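Local coordinates for protein glutathione s-transferase S2 (Nilaparvata lugens, PDB 5H5L) that binds glutathione and probably transfers it to electrophilic substrates as a sigma-class glutathione transferase, also described as a prostaglandin D synthase, at residues Y8-G13 against D31-R36; I18-S23 against K191-K196; A75-S80 against G147-G152. All blocks are in the same frame, centred on the assembly; numbering follows the deposited sequence.

Interaction 1: residues Y8-G13 against D31-R36; sequences YFNFAG and DNRIER. With GSH (glutathione), chain E.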
loop_
_atom_site.group_PDB
_atom_site.type_symbol
_atom_site.label_atom_id
_atom_site.label_comp_id
_atom_site.label_asym_id
_atom_site.label_seq_id
_atom_site.Cartn_x
_atom_site.Cartn_y
_atom_site.Cartn_z
ATOM N N TYR B 8 4.788 -18.734 -0.476
ATOM C CA TYR B 8 5.548 -17.783 -1.253
ATOM C C TYR B 8 6.591 -18.601 -2.007
ATOM O O TYR B 8 6.676 -19.816 -1.851
ATOM C CB TYR B 8 6.172 -16.693 -0.357
ATOM C CG TYR B 8 6.825 -15.591 -1.142
ATOM C CD1 TYR B 8 6.060 -14.665 -1.830
ATOM C CD2 TYR B 8 8.207 -15.471 -1.204
ATOM C CE1 TYR B 8 6.650 -13.665 -2.568
ATOM C CE2 TYR B 8 8.803 -14.461 -1.949
ATOM C CZ TYR B 8 8.019 -13.568 -2.620
ATOM O OH TYR B 8 8.578 -12.551 -3.364
ATOM N N PHE B 9 7.341 -17.927 -2.860
ATOM C CA PHE B 9 8.426 -18.554 -3.580
ATOM C C PHE B 9 9.563 -18.934 -2.631
ATOM O O PHE B 9 9.602 -18.547 -1.452
ATOM C CB PHE B 9 8.936 -17.619 -4.661
ATOM C CG PHE B 9 7.944 -17.341 -5.748
ATOM C CD1 PHE B 9 7.536 -18.340 -6.606
ATOM C CD2 PHE B 9 7.444 -16.066 -5.934
ATOM C CE1 PHE B 9 6.632 -18.078 -7.636
ATOM C CE2 PHE B 9 6.538 -15.794 -6.960
ATOM C CZ PHE B 9 6.132 -16.804 -7.804
ATOM N N ASN B 10 10.506 -19.716 -3.164
ATOM C CA ASN B 10 11.674 -20.153 -2.396
ATOM C C ASN B 10 12.781 -19.099 -2.498
ATOM O O ASN B 10 13.831 -19.301 -3.103
ATOM C CB ASN B 10 12.147 -21.526 -2.875
ATOM C CG ASN B 10 12.734 -22.381 -1.745
ATOM O OD1 ASN B 10 13.294 -21.871 -0.767
ATOM N ND2 ASN B 10 12.609 -23.698 -1.886
ATOM N N PHE B 11 12.463 -17.927 -1.950
ATOM C CA PHE B 11 13.441 -16.914 -1.572
ATOM C C PHE B 11 12.766 -15.932 -0.616
ATOM O O PHE B 11 11.614 -16.117 -0.206
ATOM C CB PHE B 11 14.044 -16.219 -2.795
ATOM C CG PHE B 11 13.049 -15.565 -3.721
ATOM C CD1 PHE B 11 12.795 -14.205 -3.639
ATOM C CD2 PHE B 11 12.429 -16.297 -4.728
ATOM C CE1 PHE B 11 11.903 -13.586 -4.514
ATOM C CE2 PHE B 11 11.535 -15.689 -5.614
ATOM C CZ PHE B 11 11.271 -14.333 -5.506
ATOM N N ALA B 12 13.508 -14.891 -0.237
ATOM C CA ALA B 12 13.031 -13.929 0.747
ATOM C C ALA B 12 11.900 -13.085 0.175
ATOM O O ALA B 12 10.737 -13.304 0.519
ATOM C CB ALA B 12 14.188 -13.039 1.216
ATOM N N GLY B 13 12.238 -12.131 -0.691
ATOM C CA GLY B 13 11.257 -11.291 -1.360
ATOM C C GLY B 13 10.228 -10.760 -0.387
ATOM O O GLY B 13 10.549 -10.366 0.743
ATOM N N ASP B 31 5.892 -22.992 6.480
ATOM C CA ASP B 31 6.611 -22.158 5.519
ATOM C C ASP B 31 6.585 -22.871 4.174
ATOM O O ASP B 31 7.551 -23.509 3.749
ATOM C CB ASP B 31 8.039 -21.901 5.998
ATOM C CG ASP B 31 8.740 -20.821 5.220
ATOM O OD1 ASP B 31 8.054 -19.933 4.680
ATOM O OD2 ASP B 31 9.992 -20.852 5.144
ATOM N N ASN B 32 5.454 -22.739 3.482
ATOM C CA ASN B 32 5.230 -23.412 2.203
ATOM C C ASN B 32 5.913 -22.653 1.068
ATOM O O ASN B 32 5.417 -21.612 0.622
ATOM C CB ASN B 32 3.722 -23.548 1.969
ATOM C CG ASN B 32 3.393 -24.336 0.730
ATOM O OD1 ASN B 32 3.977 -25.393 0.482
ATOM N ND2 ASN B 32 2.460 -23.820 -0.076
ATOM N N ARG B 33 7.041 -23.191 0.570
ATOM C CA ARG B 33 7.865 -22.547 -0.451
ATOM C C ARG B 33 7.671 -23.168 -1.828
ATOM O O ARG B 33 7.605 -24.392 -1.971
ATOM C CB ARG B 33 9.353 -22.606 -0.081
ATOM C CG ARG B 33 9.683 -21.858 1.198
ATOM C CD ARG B 33 11.145 -22.008 1.673
ATOM N NE ARG B 33 11.419 -20.960 2.652
ATOM C CZ ARG B 33 12.221 -19.910 2.484
ATOM N NH1 ARG B 33 12.934 -19.710 1.383
ATOM N NH2 ARG B 33 12.284 -19.027 3.450
ATOM N N ILE B 34 7.634 -22.312 -2.844
ATOM C CA ILE B 34 7.265 -22.683 -4.202
ATOM C C ILE B 34 8.458 -22.483 -5.109
ATOM O O ILE B 34 9.077 -21.409 -5.103
ATOM C CB ILE B 34 6.090 -21.839 -4.729
ATOM C CG1 ILE B 34 4.944 -21.858 -3.744
ATOM C CG2 ILE B 34 5.636 -22.344 -6.098
ATOM C CD1 ILE B 34 4.405 -23.240 -3.449
ATOM N N GLU B 35 8.731 -23.489 -5.936
ATOM C CA GLU B 35 9.737 -23.365 -6.975
ATOM C C GLU B 35 9.162 -22.682 -8.213
ATOM O O GLU B 35 7.995 -22.864 -8.575
ATOM C CB GLU B 35 10.293 -24.736 -7.352
ATOM C CG GLU B 35 11.002 -25.469 -6.213
ATOM C CD GLU B 35 12.192 -24.699 -5.628
ATOM O OE1 GLU B 35 12.969 -24.067 -6.393
ATOM O OE2 GLU B 35 12.330 -24.721 -4.383
ATOM N N ARG B 36 10.021 -21.897 -8.867
ATOM C CA ARG B 36 9.625 -21.111 -10.036
ATOM C C ARG B 36 9.074 -22.006 -11.130
ATOM O O ARG B 36 8.254 -21.575 -11.952
ATOM C CB ARG B 36 10.832 -20.325 -10.560
ATOM C CG ARG B 36 11.861 -19.950 -9.464
ATOM C CD ARG B 36 12.474 -18.577 -9.651
ATOM N NE ARG B 36 11.465 -17.528 -9.486
ATOM C CZ ARG B 36 11.184 -16.581 -10.378
ATOM N NH1 ARG B 36 11.856 -16.500 -11.525
ATOM N NH2 ARG B 36 10.231 -15.692 -10.113
HETATM N N1 GSH E . 1.022 -5.945 -3.334
HETATM C CA1 GSH E . 1.366 -7.360 -3.269
HETATM C C1 GSH E . 1.986 -7.658 -1.894
HETATM O O11 GSH E . 2.618 -6.738 -1.280
HETATM O O12 GSH E . 1.886 -8.807 -1.366
HETATM C CB1 GSH E . 2.442 -7.679 -4.343
HETATM C CG1 GSH E . 2.584 -9.191 -4.412
HETATM C CD1 GSH E . 3.538 -9.564 -5.593
HETATM O OE1 GSH E . 3.959 -8.743 -6.334
HETATM N N2 GSH E . 3.903 -10.974 -5.763
HETATM C CA2 GSH E . 4.811 -11.336 -6.845
HETATM C C2 GSH E . 4.185 -12.454 -7.658
HETATM O O2 GSH E . 3.346 -13.140 -7.176
HETATM C CB2 GSH E . 6.079 -11.860 -6.212
HETATM S SG2 GSH E . 6.826 -10.623 -5.157
HETATM N N3 GSH E . 4.672 -12.691 -9.007
HETATM C CA3 GSH E . 4.118 -13.790 -9.792
HETATM C C3 GSH E . 3.123 -13.262 -10.806
HETATM O O31 GSH E . 2.827 -12.045 -10.848
HETATM O O32 GSH E . 2.616 -14.076 -11.595
#

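Interaction 2: residues I18-S23 against K191-K196; sequences IRWMLS and KAWIEK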
loop_
_atom_site.group_PDB
_atom_site.type_symbol
_atom_site.label_atom_id
_atom_site.label_comp_id
_atom_site.label_asym_id
_atom_site.label_seq_id
_atom_site.Cartn_x
_atom_site.Cartn_y
_atom_site.Cartn_z
ATOM N N ILE B 18 6.734 -11.419 6.340
ATOM C CA ILE B 18 5.754 -12.202 7.081
ATOM C C ILE B 18 6.447 -13.286 7.903
ATOM O O ILE B 18 6.110 -13.515 9.072
ATOM C CB ILE B 18 4.719 -12.791 6.107
ATOM C CG1 ILE B 18 3.950 -11.670 5.391
ATOM C CG2 ILE B 18 3.732 -13.671 6.862
ATOM C CD1 ILE B 18 3.231 -12.099 4.157
ATOM N N ARG B 19 7.451 -13.949 7.321
ATOM C CA ARG B 19 8.214 -14.930 8.094
ATOM C C ARG B 19 8.864 -14.290 9.316
ATOM O O ARG B 19 8.836 -14.858 10.420
ATOM C CB ARG B 19 9.274 -15.592 7.204
ATOM C CG ARG B 19 8.730 -16.405 6.023
ATOM C CD ARG B 19 9.831 -16.737 5.012
ATOM N NE ARG B 19 9.371 -17.452 3.823
ATOM C CZ ARG B 19 9.753 -17.180 2.583
ATOM N NH1 ARG B 19 10.601 -16.187 2.333
ATOM N NH2 ARG B 19 9.271 -17.890 1.573
ATOM N N TRP B 20 9.462 -13.103 9.149
ATOM C CA TRP B 20 10.075 -12.450 10.300
ATOM C C TRP B 20 9.040 -12.089 11.343
ATOM O O TRP B 20 9.292 -12.232 12.539
ATOM C CB TRP B 20 10.847 -11.181 9.903
ATOM C CG TRP B 20 12.134 -11.430 9.157
ATOM C CD1 TRP B 20 12.496 -12.572 8.517
ATOM C CD2 TRP B 20 13.228 -10.505 8.974
ATOM N NE1 TRP B 20 13.740 -12.422 7.940
ATOM C CE2 TRP B 20 14.202 -11.161 8.206
ATOM C CE3 TRP B 20 13.461 -9.187 9.371
ATOM C CZ2 TRP B 20 15.381 -10.561 7.831
ATOM C CZ3 TRP B 20 14.645 -8.587 8.998
ATOM C CH2 TRP B 20 15.596 -9.281 8.253
ATOM N N MET B 21 7.879 -11.577 10.923
ATOM C CA MET B 21 6.849 -11.210 11.899
ATOM C C MET B 21 6.336 -12.439 12.646
ATOM O O MET B 21 6.110 -12.395 13.863
ATOM C CB MET B 21 5.696 -10.486 11.202
ATOM C CG MET B 21 5.999 -9.036 10.797
ATOM S SD MET B 21 6.584 -8.026 12.146
ATOM C CE MET B 21 5.256 -8.129 13.277
ATOM N N LEU B 22 6.147 -13.533 11.939
ATOM C CA LEU B 22 5.674 -14.746 12.609
ATOM C C LEU B 22 6.745 -15.282 13.555
ATOM O O LEU B 22 6.431 -15.734 14.663
ATOM C CB LEU B 22 5.289 -15.790 11.572
ATOM C CG LEU B 22 4.022 -15.495 10.750
ATOM C CD1 LEU B 22 3.951 -16.441 9.623
ATOM C CD2 LEU B 22 2.803 -15.652 11.625
ATOM N N SER B 23 8.015 -15.144 13.165
ATOM C CA SER B 23 9.121 -15.531 14.046
ATOM C C SER B 23 9.163 -14.637 15.264
ATOM O O SER B 23 9.207 -15.119 16.402
ATOM C CB SER B 23 10.434 -15.467 13.283
ATOM O OG SER B 23 10.428 -16.429 12.261
ATOM N N LYS B 191 16.891 -13.078 14.562
ATOM C CA LYS B 191 18.222 -13.675 14.466
ATOM C C LYS B 191 18.149 -15.187 14.296
ATOM O O LYS B 191 18.774 -15.766 13.402
ATOM C CB LYS B 191 18.993 -13.322 15.738
ATOM C CG LYS B 191 20.500 -13.430 15.619
ATOM C CD LYS B 191 21.152 -12.970 16.909
ATOM C CE LYS B 191 22.665 -13.036 16.810
ATOM N NZ LYS B 191 23.130 -14.436 16.682
ATOM N N ALA B 192 17.418 -15.841 15.184
ATOM C CA ALA B 192 17.186 -17.274 15.066
ATOM C C ALA B 192 16.676 -17.642 13.684
ATOM O O ALA B 192 17.192 -18.561 13.036
ATOM C CB ALA B 192 16.189 -17.721 16.133
ATOM N N TRP B 193 15.630 -16.947 13.219
ATOM C CA TRP B 193 15.068 -17.278 11.916
ATOM C C TRP B 193 16.120 -17.162 10.837
ATOM O O TRP B 193 16.215 -18.012 9.950
ATOM C CB TRP B 193 13.872 -16.368 11.581
ATOM C CG TRP B 193 13.539 -16.537 10.164
ATOM C CD1 TRP B 193 13.884 -15.729 9.134
ATOM C CD2 TRP B 193 12.853 -17.645 9.597
ATOM N NE1 TRP B 193 13.442 -16.256 7.951
ATOM C CE2 TRP B 193 12.793 -17.433 8.211
ATOM C CE3 TRP B 193 12.277 -18.801 10.130
ATOM C CZ2 TRP B 193 12.191 -18.341 7.347
ATOM C CZ3 TRP B 193 11.664 -19.683 9.275
ATOM C CH2 TRP B 193 11.633 -19.454 7.898
ATOM N N ILE B 194 16.912 -16.103 10.889
ATOM C CA ILE B 194 17.950 -15.901 9.891
ATOM C C ILE B 194 18.938 -17.058 9.930
ATOM O O ILE B 194 19.414 -17.521 8.889
ATOM C CB ILE B 194 18.636 -14.542 10.132
ATOM C CG1 ILE B 194 17.654 -13.397 9.801
ATOM C CG2 ILE B 194 19.925 -14.444 9.328
ATOM C CD1 ILE B 194 18.041 -12.095 10.396
ATOM N N GLU B 195 19.249 -17.548 11.129
ATOM C CA GLU B 195 20.222 -18.626 11.258
ATOM C C GLU B 195 19.664 -19.936 10.720
ATOM O O GLU B 195 20.368 -20.675 10.022
ATOM C CB GLU B 195 20.636 -18.792 12.719
ATOM C CG GLU B 195 21.543 -17.701 13.243
ATOM C CD GLU B 195 21.614 -17.713 14.756
ATOM O OE1 GLU B 195 20.947 -18.579 15.365
ATOM O OE2 GLU B 195 22.317 -16.852 15.336
ATOM N N LYS B 196 18.404 -20.243 11.034
ATOM C CA LYS B 196 17.840 -21.526 10.644
ATOM C C LYS B 196 17.164 -21.491 9.283
ATOM O O LYS B 196 16.925 -22.557 8.703
ATOM C CB LYS B 196 16.855 -22.021 11.714
ATOM C CG LYS B 196 15.392 -21.559 11.582
ATOM C CD LYS B 196 14.466 -22.408 12.420
ATOM C CE LYS B 196 13.013 -22.176 12.035
ATOM N NZ LYS B 196 12.102 -23.241 12.552
#

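Interaction 3: residues A75-S80 against G147-G152; sequences AGLAGS and GKLSWG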
loop_
_atom_site.group_PDB
_atom_site.type_symbol
_atom_site.label_atom_id
_atom_site.label_comp_id
_atom_site.label_asym_id
_atom_site.label_seq_id
_atom_site.Cartn_x
_atom_site.Cartn_y
_atom_site.Cartn_z
ATOM N N ALA B 75 1.737 -8.541 17.656
ATOM C CA ALA B 75 3.062 -8.583 18.280
ATOM C C ALA B 75 3.307 -7.434 19.233
ATOM O O ALA B 75 4.364 -7.390 19.862
ATOM C CB ALA B 75 4.153 -8.586 17.217
ATOM N N GLY B 76 2.379 -6.497 19.346
ATOM C CA GLY B 76 2.656 -5.271 20.072
ATOM C C GLY B 76 3.661 -4.350 19.414
ATOM O O GLY B 76 4.350 -3.592 20.113
ATOM N N LEU B 77 3.784 -4.411 18.093
ATOM C CA LEU B 77 4.694 -3.562 17.332
ATOM C C LEU B 77 3.957 -2.603 16.407
ATOM O O LEU B 77 4.397 -2.350 15.280
ATOM C CB LEU B 77 5.645 -4.427 16.524
ATOM C CG LEU B 77 6.573 -5.349 17.311
ATOM C CD1 LEU B 77 7.468 -6.008 16.310
ATOM C CD2 LEU B 77 7.402 -4.607 18.367
ATOM N N ALA B 78 2.818 -2.085 16.863
ATOM C CA ALA B 78 2.083 -1.061 16.124
ATOM C C ALA B 78 1.993 0.208 16.957
ATOM O O ALA B 78 2.753 0.367 17.913
ATOM C CB ALA B 78 0.683 -1.550 15.732
ATOM N N GLY B 79 1.082 1.119 16.625
ATOM C CA GLY B 79 1.031 2.386 17.329
ATOM C C GLY B 79 0.180 2.321 18.609
ATOM O O GLY B 79 -0.731 1.510 18.722
ATOM N N SER B 80 0.465 3.232 19.549
ATOM C CA SER B 80 -0.366 3.395 20.745
ATOM C C SER B 80 -1.664 4.160 20.487
ATOM O O SER B 80 -2.551 4.135 21.346
ATOM C CB SER B 80 0.423 4.119 21.830
ATOM O OG SER B 80 1.626 3.431 22.112
ATOM N N GLY B 147 9.866 6.760 17.416
ATOM C CA GLY B 147 10.933 6.460 18.346
ATOM C C GLY B 147 10.876 5.083 18.957
ATOM O O GLY B 147 11.445 4.875 20.022
ATOM N N LYS B 148 10.209 4.120 18.321
ATOM C CA LYS B 148 10.185 2.768 18.873
ATOM C C LYS B 148 9.990 1.748 17.756
ATOM O O LYS B 148 9.495 2.068 16.669
ATOM C CB LYS B 148 9.090 2.600 19.947
ATOM C CG LYS B 148 7.667 2.895 19.487
ATOM C CD LYS B 148 6.647 2.948 20.660
ATOM C CE LYS B 148 5.251 3.278 20.156
ATOM N NZ LYS B 148 4.188 3.549 21.170
ATOM N N LEU B 149 10.400 0.515 18.054
ATOM C CA LEU B 149 10.328 -0.588 17.102
ATOM C C LEU B 149 8.891 -0.812 16.625
ATOM O O LEU B 149 7.955 -0.859 17.429
ATOM C CB LEU B 149 10.852 -1.869 17.740
ATOM C CG LEU B 149 10.932 -3.076 16.790
ATOM C CD1 LEU B 149 12.092 -2.925 15.824
ATOM C CD2 LEU B 149 11.071 -4.356 17.538
ATOM N N SER B 150 8.719 -0.956 15.319
ATOM C CA SER B 150 7.415 -1.246 14.752
ATOM C C SER B 150 7.506 -2.377 13.737
ATOM O O SER B 150 8.593 -2.779 13.314
ATOM C CB SER B 150 6.809 0.003 14.098
ATOM O OG SER B 150 7.452 0.359 12.880
ATOM N N TRP B 151 6.322 -2.895 13.333
ATOM C CA TRP B 151 6.269 -3.837 12.219
ATOM C C TRP B 151 6.839 -3.196 10.970
ATOM O O TRP B 151 7.390 -3.881 10.107
ATOM C CB TRP B 151 4.809 -4.314 11.970
ATOM C CG TRP B 151 3.912 -3.225 11.456
ATOM C CD1 TRP B 151 3.134 -2.376 12.209
ATOM C CD2 TRP B 151 3.701 -2.856 10.095
ATOM N NE1 TRP B 151 2.455 -1.518 11.400
ATOM C CE2 TRP B 151 2.788 -1.790 10.097
ATOM C CE3 TRP B 151 4.206 -3.318 8.868
ATOM C CZ2 TRP B 151 2.364 -1.181 8.939
ATOM C CZ3 TRP B 151 3.791 -2.713 7.715
ATOM C CH2 TRP B 151 2.888 -1.644 7.744
ATOM N N GLY B 152 6.740 -1.876 10.873
ATOM C CA GLY B 152 7.333 -1.189 9.757
ATOM C C GLY B 152 8.841 -1.396 9.660
ATOM O O GLY B 152 9.381 -1.605 8.569
HETATM O O HOH W 1 5.549 0.523 17.537
#

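Interaction 1: residues Y8-G13 against D31-R36
N10 and R33 cross at about a right angle just past the end of strand 4-9, which pairs in parallel with strand 30-34 in the first beta-alpha-beta unit of the thioredoxin-like N-terminal domain. The guanidinium turns its edge to the amide: R33 NH1 donates to N10 OD1 at 3.1 Å, nearly straight (164°), although the two planes lie 61° apart. N10 uses its other amide atom on E35, with ND2 2.7 Å from OE2. E35, folded at chi2 (-59°), brings its carboxylate back to that amide, so both polar atoms of the N10 amide are bonded. Within its own strand R33 sends NE to D31 OD2 at 2.9 Å, a salt bridge; D31 OD1 forms another with R19 NE of helix 15-25. A leucine in place of R33 would probably leave N10 OD1 and D31 OD2 without these donors and the amide freer to turn. Next to these side chains, backbone hydrogen bonds run from Y8 N to N32 O and from N10 N to I34 O, and F9 CD1 packs on I34 CB. The Y8 hydroxyl is hydrogen-bonded to L14 N, and glutathione SG2 lies near the ring plane, 3.2 Å from Y8 OH.

Interaction 2: residues I18-S23 against K191-K196
The W193 indole takes R19 CB over one face, offset toward the rim, while W20 meets it obliquely through the five-membered rings. Those two ring planes stand 63° apart with centroids 5.1 Å from each other, and W20 CD1 comes to 3.5 Å from W193 CD1. The extended chain of R19 continues past the indole, with CD 3.7 Å from W193 CZ2. W193 CG stands anti to its own backbone nitrogen (chi1 168°), which carries the indole across to helix 15-25. At the root of the indole, S23 OG sits 3.5 Å from W193 CB; the hydroxyl itself donates to R19 O one turn back. Farther along, W20 CZ2 rests 4.0 Å from I194 CD1. The helix segments cross at 125°, with axes 9.7 Å apart, joining the N-terminal domain to helix 188-196 of the all-helical C-terminal domain. No hydrogen bond links the two segments directly. E16 takes both indole N-H groups on OE2, and R19 reaches F9 O, F11 O and E16, so buried polar ends are satisfied around an interface that itself holds by van der Waals contact.

Interaction 3: residues A75-S80 against G147-G152
L77 meets S150 and W151 where the loop after helix 64-75 packs on the start of helix 151-164, an N-capped helix of the all-helical C-terminal domain. Helix 64-75 ends in a Schellman motif at G76, whose positive phi turns the chain into this loop. S150 is the N-cap of the other helix, its side chain capping a backbone nitrogen farther along.

The tight part gathers round L77. Its carbonyl oxygen accepts from W151 N at 2.8 Å, with the donor in the carbonyl plane and an N-H...O angle of 155°, so an amide of the first helical turn is tied to the loop. The same oxygen lies 3.3 Å from S150 CA, a CA-H...O contact, and sits at the edge of the W151 indole, near its plane, close to CD1. The L77 side chain points toward the other segment as well: CD2 is 3.8 Å from L149 CD2, the two leucines meeting by their methyl groups at a slant. W151 CG lies between its own backbone nitrogen and carbonyl carbon (chi1 68°), which sets the indole beside L77 O and A78. Beyond, the indole touches helices 64-75 and 82-106.

Toward S80 and K148 the contact thins out. S80 is exposed, and K148 spans the distance with a chain extended beyond CG, bringing NZ to 2.7 Å from S80 OG. The ammonium forms a salt bridge to E84, whose OE1 also accepts from S80 N, so this outer edge gathers round a carboxylate where the inner part joins a backbone hydrogen bond to leucine and indole packing. Between the two zones, A78 O and L149 O are each 2.8 Å from one water molecule.

How the interactions relate
Interactions 1 and 2 share R19, which joins helix 15-25 to both strands of the beta-alpha-beta unit, so that this helix faces its strands on one side and helix 188-196 on another. Interaction 2 is the buried one, aromatic and aliphatic, joining the two domains. Interaction 1 is partly buried, with strand pairing and charged groups beside the glutathione site. Interaction 3, also partly buried, is a loop-to-helix contact about 27 Å from interaction 1, centre to centre; it mixes leucine packing with a water and a lysine. M21 links it to interaction 2, its CE 4.1 Å from W151 CB.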